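Local structure of glycosyl hydrolase (Rhizobium leguminosarum bv. trifolii, 5NDX) at residues Lys222-Lys228 / Pro268-Asp274; Thr324-Gly330 / Pro357-Lys363; Ser277-Lys281 / Met453-Glu457. The protein is a family 39 glycoside hydrolase, the bacterial orthologue of human alpha-L-iduronidase, and probably cleaves O-glycosidic bonds to iduronic acid. The protein carries 2 engineered substitutions. All blocks are in the same frame, centred on the assembly; numbering follows the deposited sequence.

Contact 1. Residues Lys222-Lys228 / Pro268-Asp274; sequences KGVNGSK and PQLGWSD. With 8U8 ((2~{R},3~{S},4~{S},5~{R},6~{S})-6-(4-methyl-2-oxidanylidene-chromen-7-yl)oxy-3,4,5-tris(oxidanyl)oxane-2-carboxylic acid), chain M; SO4 (sulfate ion), chain C.
Carboxylate oxygen O6 of the bound 8U8 is gripped from both segments at once, Lys222 NZ donating at 2.9 Å and the backbone Gly271 N at 3.1 Å. The lysine ammonium is itself held by salt bridges to Asp267 and Glu265, which probably position it for the ligand. Next along the chain, Trp272 N gives its hydrogen to 8U8 O7 at 2.8 Å, so two consecutive amides serve the two oxygens of one carboxylate. Leu270 crosses the lysine chain at about a right angle; its CD2 lies 3.8 Å from Lys222 CD and also touches C10 of the ligand's fused ring. Behind this site the loops are tied together by main chain and amide. Leu270 N donates to Val224 O at 3.0 Å. Gln269 runs beside Val224, its CG anti to the backbone N (chi1 -174°), an extended course that brings NE2 within 3.0 Å of Asn225 O, in the carbonyl plane. At the outer end Lys228 NZ reaches Asp274 OD1 from its syn side, 33° out of the carboxylate plane, in a 3.1 Å salt bridge, and a sulfate is weakly bound to the same ammonium. Loops such as these, following the adjacent parallel strands 216-219 and 261-263, typically build the substrate pocket at the C-terminal mouth of a TIM barrel.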
loop_
_atom_site.group_PDB
_atom_site.type_symbol
_atom_site.label_atom_id
_atom_site.label_comp_id
_atom_site.label_asym_id
_atom_site.label_seq_id
_atom_site.Cartn_x
_atom_site.Cartn_y
_atom_site.Cartn_z
ATOM N N LYS A 222 1.280 -16.140 2.718
ATOM C CA LYS A 222 0.007 -15.785 2.121
ATOM C C LYS A 222 -1.116 -16.623 2.652
ATOM O O LYS A 222 -0.915 -17.687 3.236
ATOM C CB LYS A 222 0.105 -15.905 0.602
ATOM C CG LYS A 222 1.270 -15.087 0.073
ATOM C CD LYS A 222 1.111 -14.680 -1.385
ATOM C CE LYS A 222 2.384 -14.075 -2.022
ATOM N NZ LYS A 222 2.073 -13.114 -3.140
ATOM N N GLY A 223 -2.323 -16.121 2.474
ATOM C CA GLY A 223 -3.480 -16.720 3.131
ATOM C C GLY A 223 -3.950 -18.078 2.620
ATOM O O GLY A 223 -4.463 -18.885 3.374
ATOM N N VAL A 224 -3.797 -18.320 1.338
ATOM C CA VAL A 224 -4.259 -19.582 0.751
ATOM C C VAL A 224 -3.609 -19.754 -0.623
ATOM O O VAL A 224 -3.174 -18.797 -1.266
ATOM C CB VAL A 224 -5.813 -19.697 0.662
ATOM C CG1 VAL A 224 -6.376 -18.741 -0.383
ATOM C CG2 VAL A 224 -6.281 -21.136 0.408
ATOM N N ASN A 225 -3.511 -21.008 -1.011
ATOM C CA ASN A 225 -2.915 -21.426 -2.243
ATOM C C ASN A 225 -3.595 -20.846 -3.482
ATOM O O ASN A 225 -4.773 -20.531 -3.453
ATOM C CB ASN A 225 -2.980 -22.983 -2.314
ATOM C CG ASN A 225 -1.942 -23.555 -3.242
ATOM O OD1 ASN A 225 -0.912 -22.901 -3.570
ATOM N ND2 ASN A 225 -2.171 -24.809 -3.665
ATOM N N GLY A 226 -2.817 -20.727 -4.550
ATOM C CA GLY A 226 -3.278 -20.311 -5.871
ATOM C C GLY A 226 -4.264 -21.326 -6.418
ATOM O O GLY A 226 -4.074 -22.488 -6.191
ATOM N N SER A 227 -5.346 -20.870 -7.070
ATOM C CA SER A 227 -6.310 -21.762 -7.685
ATOM C C SER A 227 -7.215 -20.963 -8.601
ATOM O O SER A 227 -7.402 -19.775 -8.405
ATOM C CB SER A 227 -7.161 -22.400 -6.573
ATOM O OG SER A 227 -8.160 -23.174 -7.112
ATOM N N LYS A 228 -7.870 -21.648 -9.528
ATOM C CA LYS A 228 -8.992 -21.083 -10.268
ATOM C C LYS A 228 -10.249 -21.075 -9.435
ATOM O O LYS A 228 -11.195 -20.342 -9.767
ATOM C CB LYS A 228 -9.336 -21.920 -11.506
ATOM C CG LYS A 228 -8.201 -22.199 -12.450
ATOM C CD LYS A 228 -7.688 -20.902 -12.978
ATOM C CE LYS A 228 -6.583 -21.127 -14.002
ATOM N NZ LYS A 228 -6.093 -19.750 -14.287
ATOM N N PRO A 268 -3.862 -12.265 0.514
ATOM C CA PRO A 268 -4.785 -13.295 0.984
ATOM C C PRO A 268 -4.756 -14.557 0.144
ATOM O O PRO A 268 -4.987 -15.647 0.664
ATOM C CB PRO A 268 -6.146 -12.610 0.959
ATOM C CG PRO A 268 -5.933 -11.248 0.410
ATOM C CD PRO A 268 -4.521 -11.005 0.146
ATOM N N GLN A 269 -4.465 -14.431 -1.143
ATOM C CA GLN A 269 -4.352 -15.608 -2.001
ATOM C C GLN A 269 -3.228 -15.466 -3.011
ATOM O O GLN A 269 -3.083 -14.413 -3.683
ATOM C CB GLN A 269 -5.670 -15.891 -2.714
ATOM C CG GLN A 269 -5.680 -17.203 -3.520
ATOM C CD GLN A 269 -7.057 -17.662 -3.989
ATOM O OE1 GLN A 269 -8.028 -16.891 -4.019
ATOM N NE2 GLN A 269 -7.150 -18.939 -4.365
ATOM N N LEU A 270 -2.436 -16.526 -3.129
ATOM C CA LEU A 270 -1.433 -16.659 -4.206
ATOM C C LEU A 270 -2.036 -16.500 -5.596
ATOM O O LEU A 270 -3.222 -16.793 -5.811
ATOM C CB LEU A 270 -0.672 -17.997 -4.115
ATOM C CG LEU A 270 0.359 -18.009 -2.994
ATOM C CD1 LEU A 270 0.346 -19.286 -2.128
ATOM C CD2 LEU A 270 1.783 -17.692 -3.543
ATOM N N GLY A 271 -1.219 -16.015 -6.532
ATOM C CA GLY A 271 -1.621 -15.951 -7.982
ATOM C C GLY A 271 -2.457 -14.715 -8.368
ATOM O O GLY A 271 -3.666 -14.799 -8.560
ATOM N N TRP A 272 -1.783 -13.576 -8.496
ATOM C CA TRP A 272 -2.444 -12.280 -8.686
ATOM C C TRP A 272 -3.368 -12.221 -9.880
ATOM O O TRP A 272 -4.375 -11.473 -9.880
ATOM C CB TRP A 272 -1.389 -11.164 -8.845
ATOM C CG TRP A 272 -0.710 -11.075 -10.182
ATOM C CD1 TRP A 272 0.489 -11.643 -10.530
ATOM C CD2 TRP A 272 -1.161 -10.373 -11.338
ATOM N NE1 TRP A 272 0.796 -11.333 -11.824
ATOM C CE2 TRP A 272 -0.196 -10.560 -12.344
ATOM C CE3 TRP A 272 -2.290 -9.615 -11.625
ATOM C CZ2 TRP A 272 -0.324 -10.011 -13.608
ATOM C CZ3 TRP A 272 -2.430 -9.071 -12.885
ATOM C CH2 TRP A 272 -1.463 -9.271 -13.866
ATOM N N SER A 273 -2.984 -12.925 -10.939
ATOM C CA SER A 273 -3.707 -12.825 -12.196
ATOM C C SER A 273 -4.901 -13.788 -12.330
ATOM O O SER A 273 -5.670 -13.681 -13.287
ATOM C CB SER A 273 -2.757 -13.019 -13.385
ATOM O OG SER A 273 -2.317 -14.371 -13.427
ATOM N N ASP A 274 -5.102 -14.701 -11.399
ATOM C CA ASP A 274 -6.336 -15.499 -11.396
ATOM C C ASP A 274 -7.529 -14.591 -11.067
ATOM O O ASP A 274 -7.331 -13.529 -10.483
ATOM C CB ASP A 274 -6.236 -16.598 -10.344
ATOM C CG ASP A 274 -5.237 -17.669 -10.734
ATOM O OD1 ASP A 274 -5.154 -17.939 -11.937
ATOM O OD2 ASP A 274 -4.575 -18.240 -9.847
HETATM C C15 8U8 M . 6.276 -21.059 -8.180
HETATM C C13 8U8 M . 6.050 -20.797 -6.810
HETATM C C14 8U8 M . 6.200 -21.845 -5.897
HETATM C C16 8U8 M . 6.025 -21.620 -4.528
HETATM O O9 8U8 M . 6.141 -22.596 -3.790
HETATM O O8 8U8 M . 5.684 -20.371 -4.046
HETATM C C11 8U8 M . 5.643 -19.296 -4.899
HETATM C C10 8U8 M . 5.433 -18.020 -4.366
HETATM C C12 8U8 M . 5.812 -19.500 -6.296
HETATM C C7 8U8 M . 5.793 -18.363 -7.127
HETATM C C8 8U8 M . 5.588 -17.088 -6.588
HETATM C C9 8U8 M . 5.394 -16.904 -5.209
HETATM O O2 8U8 M . 5.224 -15.662 -4.628
HETATM C C5 8U8 M . 4.672 -14.481 -5.330
HETATM O O1 8U8 M . 3.473 -14.872 -6.016
HETATM C C1 8U8 M . 2.978 -14.037 -6.991
HETATM C C6 8U8 M . 1.577 -14.126 -6.778
HETATM O O7 8U8 M . 0.869 -13.913 -7.755
HETATM O O6 8U8 M . 1.218 -14.376 -5.641
HETATM C C2 8U8 M . 3.319 -12.521 -6.862
HETATM O O5 8U8 M . 2.481 -11.940 -5.841
HETATM C C3 8U8 M . 4.864 -12.238 -6.606
HETATM O O4 8U8 M . 5.414 -11.607 -7.710
HETATM C C4 8U8 M . 5.645 -13.549 -6.276
HETATM O O3 8U8 M . 6.969 -13.170 -5.718
HETATM S S SO4 C . -9.169 -17.922 -16.657
HETATM O O1 SO4 C . -7.811 -17.768 -16.257
HETATM O O2 SO4 C . -10.006 -17.714 -15.518
HETATM O O3 SO4 C . -9.258 -19.270 -17.138
HETATM O O4 SO4 C . -9.573 -17.009 -17.679
HETATM O O HOH W 1 -5.275 -17.892 -7.442
#

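Contact 2. Residues Thr324-Gly330 / Pro357-Lys363; sequences TIFAYFG and PFDIIKK
Lys363 NZ reaches over to Thr324 at the end of the strand pair, donating to its OG1 at 2.9 Å and to its carbonyl O at 3.0 Å, the latter from above the carbonyl plane. Gly319 O and Gln322 O also bind this buried ammonium, so four oxygens surround it. Thr324 OG1 in turn donates to Phe326 O at 2.8 Å, a relay that fixes the threonine's rotation. A bend at chi3 (66°) turns the lysine chain over the backbone, its CD 3.4 Å from Ala327 N. With a methionine in its place, these oxygens would probably lose their shared donor, and the loop at Thr324 would be freer to shift.

Packing is tight along the middle of the ribbon as well. Ile360 CD1 sits over one face of the Phe326 ring, 4.1 Å from its centroid, in a CH-pi contact, while Lys362 runs alongside the same ring before its ammonium leaves for Glu370 and Glu491. On the sheet's other face Ile361 CG1 packs 4.0 Å from Phe329 CE1, against helix 480-489. Between the faces, Ala327 with Ile361 and Phe329 with Asp359 are hydrogen-bonded pairs, each joined by two backbone bonds.

Toward Gly330 and Pro357, which are partly exposed, the strands bury little against each other. Just before this end, Tyr328 still crosses Phe358 at about a right angle, its CE1 3.4 Å from Phe358 CB, and its hydroxyl is hydrogen-bonded to the backbone N of Arg332. The whole forms a two-stranded antiparallel ribbon, inserted between the eighth strand of the TIM barrel, 307-310, and helix 364-372, with Lys363 at that helix's N-cap position.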
loop_
_atom_site.group_PDB
_atom_site.type_symbol
_atom_site.label_atom_id
_atom_site.label_comp_id
_atom_site.label_asym_id
_atom_site.label_seq_id
_atom_site.Cartn_x
_atom_site.Cartn_y
_atom_site.Cartn_z
ATOM N N THR A 324 -5.147 -6.428 -7.817
ATOM C CA THR A 324 -4.684 -5.138 -8.344
ATOM C C THR A 324 -5.452 -4.059 -7.590
ATOM O O THR A 324 -6.623 -4.263 -7.172
ATOM C CB THR A 324 -4.932 -4.996 -9.868
ATOM O OG1 THR A 324 -6.325 -4.909 -10.144
ATOM C CG2 THR A 324 -4.390 -6.221 -10.633
ATOM N N ILE A 325 -4.802 -2.921 -7.405
ATOM C CA ILE A 325 -5.382 -1.815 -6.715
ATOM C C ILE A 325 -6.179 -0.896 -7.656
ATOM O O ILE A 325 -6.892 0.023 -7.168
ATOM C CB ILE A 325 -4.342 -0.986 -5.899
ATOM C CG1 ILE A 325 -3.101 -0.639 -6.703
ATOM C CG2 ILE A 325 -4.025 -1.721 -4.612
ATOM C CD1 ILE A 325 -2.229 0.439 -6.123
ATOM N N PHE A 326 -6.050 -1.091 -8.961
ATOM C CA PHE A 326 -6.923 -0.392 -9.917
ATOM C C PHE A 326 -7.530 -1.397 -10.875
ATOM O O PHE A 326 -6.905 -2.402 -11.160
ATOM C CB PHE A 326 -6.164 0.637 -10.762
ATOM C CG PHE A 326 -5.487 1.720 -9.955
ATOM C CD1 PHE A 326 -4.225 1.521 -9.480
ATOM C CD2 PHE A 326 -6.125 2.914 -9.702
ATOM C CE1 PHE A 326 -3.587 2.489 -8.736
ATOM C CE2 PHE A 326 -5.512 3.892 -8.918
ATOM C CZ PHE A 326 -4.241 3.673 -8.446
ATOM N N ALA A 327 -8.730 -1.085 -11.358
ATOM C CA ALA A 327 -9.307 -1.735 -12.517
ATOM C C ALA A 327 -8.921 -0.940 -13.780
ATOM O O ALA A 327 -9.227 0.239 -13.922
ATOM C CB ALA A 327 -10.810 -1.815 -12.356
ATOM N N TYR A 328 -8.184 -1.592 -14.653
ATOM C CA TYR A 328 -7.670 -1.028 -15.891
ATOM C C TYR A 328 -8.742 -1.243 -16.974
ATOM O O TYR A 328 -9.229 -2.343 -17.156
ATOM C CB TYR A 328 -6.347 -1.751 -16.271
ATOM C CG TYR A 328 -5.872 -1.453 -17.660
ATOM C CD1 TYR A 328 -5.158 -0.280 -17.950
ATOM C CD2 TYR A 328 -6.159 -2.329 -18.704
ATOM C CE1 TYR A 328 -4.755 0.021 -19.250
ATOM C CE2 TYR A 328 -5.754 -2.043 -20.013
ATOM C CZ TYR A 328 -5.060 -0.880 -20.294
ATOM O OH TYR A 328 -4.715 -0.601 -21.614
ATOM N N PHE A 329 -9.134 -0.165 -17.630
ATOM C CA PHE A 329 -9.968 -0.191 -18.816
ATOM C C PHE A 329 -9.118 0.291 -19.978
ATOM O O PHE A 329 -8.550 1.392 -19.932
ATOM C CB PHE A 329 -11.107 0.801 -18.681
ATOM C CG PHE A 329 -12.150 0.396 -17.710
ATOM C CD1 PHE A 329 -11.999 0.657 -16.347
ATOM C CD2 PHE A 329 -13.275 -0.239 -18.156
ATOM C CE1 PHE A 329 -12.979 0.284 -15.448
ATOM C CE2 PHE A 329 -14.256 -0.612 -17.272
ATOM C CZ PHE A 329 -14.111 -0.327 -15.909
ATOM N N GLY A 330 -9.037 -0.521 -21.012
ATOM C CA GLY A 330 -8.255 -0.218 -22.228
ATOM C C GLY A 330 -7.891 -1.529 -22.938
ATOM O O GLY A 330 -8.312 -2.592 -22.499
ATOM N N PRO A 357 -4.818 4.436 -25.207
ATOM C CA PRO A 357 -5.426 5.203 -24.137
ATOM C C PRO A 357 -6.101 4.273 -23.057
ATOM O O PRO A 357 -6.241 3.065 -23.283
ATOM C CB PRO A 357 -6.449 6.054 -24.874
ATOM C CG PRO A 357 -6.831 5.249 -26.050
ATOM C CD PRO A 357 -5.625 4.452 -26.447
ATOM N N PHE A 358 -6.422 4.822 -21.879
ATOM C CA PHE A 358 -6.862 3.985 -20.760
ATOM C C PHE A 358 -7.469 4.828 -19.693
ATOM O O PHE A 358 -7.198 6.026 -19.612
ATOM C CB PHE A 358 -5.707 3.146 -20.142
ATOM C CG PHE A 358 -4.689 3.979 -19.405
ATOM C CD1 PHE A 358 -3.692 4.672 -20.107
ATOM C CD2 PHE A 358 -4.746 4.127 -18.024
ATOM C CE1 PHE A 358 -2.792 5.492 -19.434
ATOM C CE2 PHE A 358 -3.858 4.933 -17.365
ATOM C CZ PHE A 358 -2.872 5.609 -18.061
ATOM N N ASP A 359 -8.276 4.171 -18.872
ATOM C CA ASP A 359 -8.773 4.701 -17.635
ATOM C C ASP A 359 -8.534 3.652 -16.558
ATOM O O ASP A 359 -8.717 2.433 -16.791
ATOM C CB ASP A 359 -10.246 5.044 -17.760
ATOM C CG ASP A 359 -10.483 6.365 -18.487
ATOM O OD1 ASP A 359 -10.312 7.414 -17.852
ATOM O OD2 ASP A 359 -10.834 6.350 -19.689
ATOM N N ILE A 360 -8.186 4.138 -15.375
ATOM C CA ILE A 360 -8.074 3.296 -14.199
ATOM C C ILE A 360 -8.980 3.807 -13.092
ATOM O O ILE A 360 -9.097 5.013 -12.858
ATOM C CB ILE A 360 -6.637 3.165 -13.659
ATOM C CG1 ILE A 360 -5.959 4.512 -13.456
ATOM C CG2 ILE A 360 -5.866 2.271 -14.599
ATOM C CD1 ILE A 360 -4.548 4.396 -12.920
ATOM N N ILE A 361 -9.638 2.843 -12.435
ATOM C CA ILE A 361 -10.512 3.095 -11.352
ATOM C C ILE A 361 -9.967 2.414 -10.077
ATOM O O ILE A 361 -9.612 1.244 -10.098
ATOM C CB ILE A 361 -11.908 2.578 -11.691
ATOM C CG1 ILE A 361 -12.504 3.285 -12.906
ATOM C CG2 ILE A 361 -12.843 2.739 -10.520
ATOM C CD1 ILE A 361 -12.758 4.784 -12.751
ATOM N N LYS A 362 -9.889 3.153 -8.991
ATOM C CA LYS A 362 -9.475 2.625 -7.665
ATOM C C LYS A 362 -10.335 1.552 -7.105
ATOM O O LYS A 362 -11.545 1.649 -7.091
ATOM C CB LYS A 362 -9.456 3.737 -6.609
ATOM C CG LYS A 362 -8.291 4.618 -6.764
ATOM C CD LYS A 362 -8.250 5.990 -6.037
ATOM C CE LYS A 362 -8.867 6.105 -4.705
ATOM N NZ LYS A 362 -8.480 7.440 -4.052
ATOM N N LYS A 363 -9.676 0.558 -6.558
ATOM C CA LYS A 363 -10.326 -0.600 -5.966
ATOM C C LYS A 363 -10.054 -0.648 -4.451
ATOM O O LYS A 363 -9.209 0.118 -3.950
ATOM C CB LYS A 363 -9.780 -1.863 -6.643
ATOM C CG LYS A 363 -10.316 -2.076 -8.046
ATOM C CD LYS A 363 -9.562 -3.182 -8.785
ATOM C CE LYS A 363 -9.767 -4.559 -8.162
ATOM N NZ LYS A 363 -8.847 -5.493 -8.824
#

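Contact 3. Residues Ser277-Lys281 / Met453-Glu457; sequences SWHGK and MEVWE
Lys281 stretches its extended side chain across Met453 and obliquely past the carboxylate of Glu454, with Lys281 CE 3.9 Å from Met453 SD and Lys281 CG 3.5 Å from Glu454 OE2. The contact joins two parts of the fold: a 3-10 turn leading into helix 282-300 of the TIM barrel, and the short helix 452-457, which follows strand 436-445 of the nine-stranded sheet.

At the far end of the lysine, NZ forms a salt bridge with Glu457 OE2 at 2.8 Å. It arrives on the syn side of that oxygen but 29° out of the carboxylate plane, the two chains crossing at about a right angle. Glu454 lies one turn earlier and bends at chi2 (79°), which folds its carboxylate back beside the lysine methylenes. Its charge is therefore near the ammonium without touching it, and would probably add to the attraction that Glu457 provides directly.

Met453 does the close packing. With CG anti to the backbone N (chi1 -164°), its straight chain is laid against Gly280, Met453 SD standing 3.7 Å from Gly280 CA. A side chain at Gly280 would run into that sulfur, so the absence of one lets the turn and the helix approach. On the turn, Ser277 OG is bonded to Ser321; on the helix, Trp456 stacks on Trp320, which Met453 also touches.

A water bridges the two segments, donating to Gly280 O at 2.7 Å and to Glu454 OE1 at 2.9 Å and accepting from Met453 N at 3.0 Å.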
loop_
_atom_site.group_PDB
_atom_site.type_symbol
_atom_site.label_atom_id
_atom_site.label_comp_id
_atom_site.label_asym_id
_atom_site.label_seq_id
_atom_site.Cartn_x
_atom_site.Cartn_y
_atom_site.Cartn_z
ATOM N N SER A 277 -13.131 -12.326 -7.694
ATOM C CA SER A 277 -13.885 -11.094 -7.743
ATOM C C SER A 277 -13.938 -10.260 -6.449
ATOM O O SER A 277 -14.124 -9.046 -6.489
ATOM C CB SER A 277 -15.287 -11.362 -8.248
ATOM O OG SER A 277 -15.234 -11.607 -9.643
ATOM N N TRP A 278 -13.728 -10.920 -5.332
ATOM C CA TRP A 278 -13.615 -10.256 -4.078
ATOM C C TRP A 278 -12.477 -9.212 -4.000
ATOM O O TRP A 278 -12.538 -8.338 -3.145
ATOM C CB TRP A 278 -13.474 -11.257 -2.924
ATOM C CG TRP A 278 -12.478 -12.315 -3.026
ATOM C CD1 TRP A 278 -12.721 -13.637 -3.391
ATOM C CD2 TRP A 278 -11.092 -12.249 -2.671
ATOM N NE1 TRP A 278 -11.554 -14.346 -3.342
ATOM C CE2 TRP A 278 -10.545 -13.525 -2.898
ATOM C CE3 TRP A 278 -10.238 -11.207 -2.241
ATOM C CZ2 TRP A 278 -9.208 -13.815 -2.650
ATOM C CZ3 TRP A 278 -8.948 -11.493 -1.955
ATOM C CH2 TRP A 278 -8.432 -12.790 -2.158
ATOM N N HIS A 279 -11.492 -9.285 -4.892
ATOM C CA HIS A 279 -10.485 -8.228 -4.978
ATOM C C HIS A 279 -11.077 -6.869 -5.342
ATOM O O HIS A 279 -10.482 -5.826 -5.043
ATOM C CB HIS A 279 -9.402 -8.580 -5.967
ATOM C CG HIS A 279 -8.438 -9.620 -5.476
ATOM N ND1 HIS A 279 -8.371 -10.877 -6.020
ATOM C CD2 HIS A 279 -7.489 -9.582 -4.514
ATOM C CE1 HIS A 279 -7.428 -11.580 -5.421
ATOM N NE2 HIS A 279 -6.903 -10.834 -4.479
ATOM N N GLY A 280 -12.242 -6.865 -5.961
ATOM C CA GLY A 280 -12.906 -5.614 -6.353
ATOM C C GLY A 280 -13.915 -5.101 -5.376
ATOM O O GLY A 280 -14.583 -4.082 -5.626
ATOM N N LYS A 281 -14.042 -5.794 -4.250
ATOM C CA LYS A 281 -15.130 -5.490 -3.302
ATOM C C LYS A 281 -14.668 -5.347 -1.863
ATOM O O LYS A 281 -13.514 -5.581 -1.545
ATOM C CB LYS A 281 -16.224 -6.571 -3.466
ATOM C CG LYS A 281 -17.011 -6.314 -4.753
ATOM C CD LYS A 281 -18.076 -7.342 -5.091
ATOM C CE LYS A 281 -18.874 -6.799 -6.290
ATOM N NZ LYS A 281 -19.658 -7.801 -6.996
ATOM N N MET A 453 -17.117 -1.085 -7.966
ATOM C CA MET A 453 -17.470 -2.277 -8.706
ATOM C C MET A 453 -18.978 -2.520 -8.720
ATOM O O MET A 453 -19.499 -2.916 -9.769
ATOM C CB MET A 453 -16.731 -3.525 -8.175
ATOM C CG MET A 453 -16.777 -4.713 -9.144
ATOM S SD MET A 453 -15.778 -6.111 -8.610
ATOM C CE MET A 453 -16.133 -7.294 -9.936
ATOM N N GLU A 454 -19.665 -2.326 -7.571
ATOM C CA GLU A 454 -21.117 -2.455 -7.508
ATOM C C GLU A 454 -21.760 -1.426 -8.438
ATOM O O GLU A 454 -22.736 -1.717 -9.164
ATOM C CB GLU A 454 -21.706 -2.296 -6.089
ATOM C CG GLU A 454 -21.463 -3.486 -5.152
ATOM C CD GLU A 454 -20.027 -3.527 -4.537
ATOM O OE1 GLU A 454 -19.142 -2.696 -4.870
ATOM O OE2 GLU A 454 -19.771 -4.453 -3.730
ATOM N N VAL A 455 -21.208 -0.227 -8.439
ATOM C CA VAL A 455 -21.758 0.826 -9.264
ATOM C C VAL A 455 -21.634 0.431 -10.746
ATOM O O VAL A 455 -22.558 0.597 -11.508
ATOM C CB VAL A 455 -21.069 2.164 -8.961
ATOM C CG1 VAL A 455 -21.493 3.204 -9.978
ATOM C CG2 VAL A 455 -21.446 2.631 -7.561
ATOM N N TRP A 456 -20.446 -0.016 -11.139
ATOM C CA TRP A 456 -20.180 -0.462 -12.483
ATOM C C TRP A 456 -21.085 -1.612 -12.933
ATOM O O TRP A 456 -21.600 -1.581 -14.061
ATOM C CB TRP A 456 -18.729 -0.923 -12.566
ATOM C CG TRP A 456 -18.290 -1.491 -13.900
ATOM C CD1 TRP A 456 -18.219 -0.832 -15.102
ATOM C CD2 TRP A 456 -17.830 -2.821 -14.144
ATOM N NE1 TRP A 456 -17.721 -1.663 -16.061
ATOM C CE2 TRP A 456 -17.465 -2.890 -15.501
ATOM C CE3 TRP A 456 -17.684 -3.959 -13.343
ATOM C CZ2 TRP A 456 -16.975 -4.076 -16.091
ATOM C CZ3 TRP A 456 -17.191 -5.137 -13.921
ATOM C CH2 TRP A 456 -16.822 -5.175 -15.283
ATOM N N GLU A 457 -21.288 -2.606 -12.060
ATOM C CA GLU A 457 -22.134 -3.737 -12.399
ATOM C C GLU A 457 -23.566 -3.266 -12.655
ATOM O O GLU A 457 -24.265 -3.858 -13.434
ATOM C CB GLU A 457 -22.148 -4.813 -11.293
ATOM C CG GLU A 457 -20.883 -5.629 -11.253
ATOM C CD GLU A 457 -20.872 -6.730 -10.178
ATOM O OE1 GLU A 457 -21.930 -7.315 -9.822
ATOM O OE2 GLU A 457 -19.758 -6.999 -9.702
HETATM O O HOH W 2 -16.296 -2.039 -5.216
#

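In the fold
The three contacts show how an active site can be continuous with packing well behind it. Contact 1 grips the ligand's carboxylate, and the side chain of Lys222 lies about 7 Å from that of Gln146, an altered residue at the predicted proton-donor position. Contact 2 stands further back, the Thr324 side chain being about 10 Å from 8U8, yet its Thr324 CG2 packs on Trp272 CE3 at 4.1 Å. Contact 3 meets contact 1 where Trp278 CZ2 lies 3.6 Å from Gln269 OE1. Centres of contacts 2 and 3 are about 12 Å apart; Lys363 CE lies 3.4 Å from His279 O, and Phe329 meets Trp456 edge-to-face. Along the sequence, contact 2 is nested within the loop that contact 3 closes.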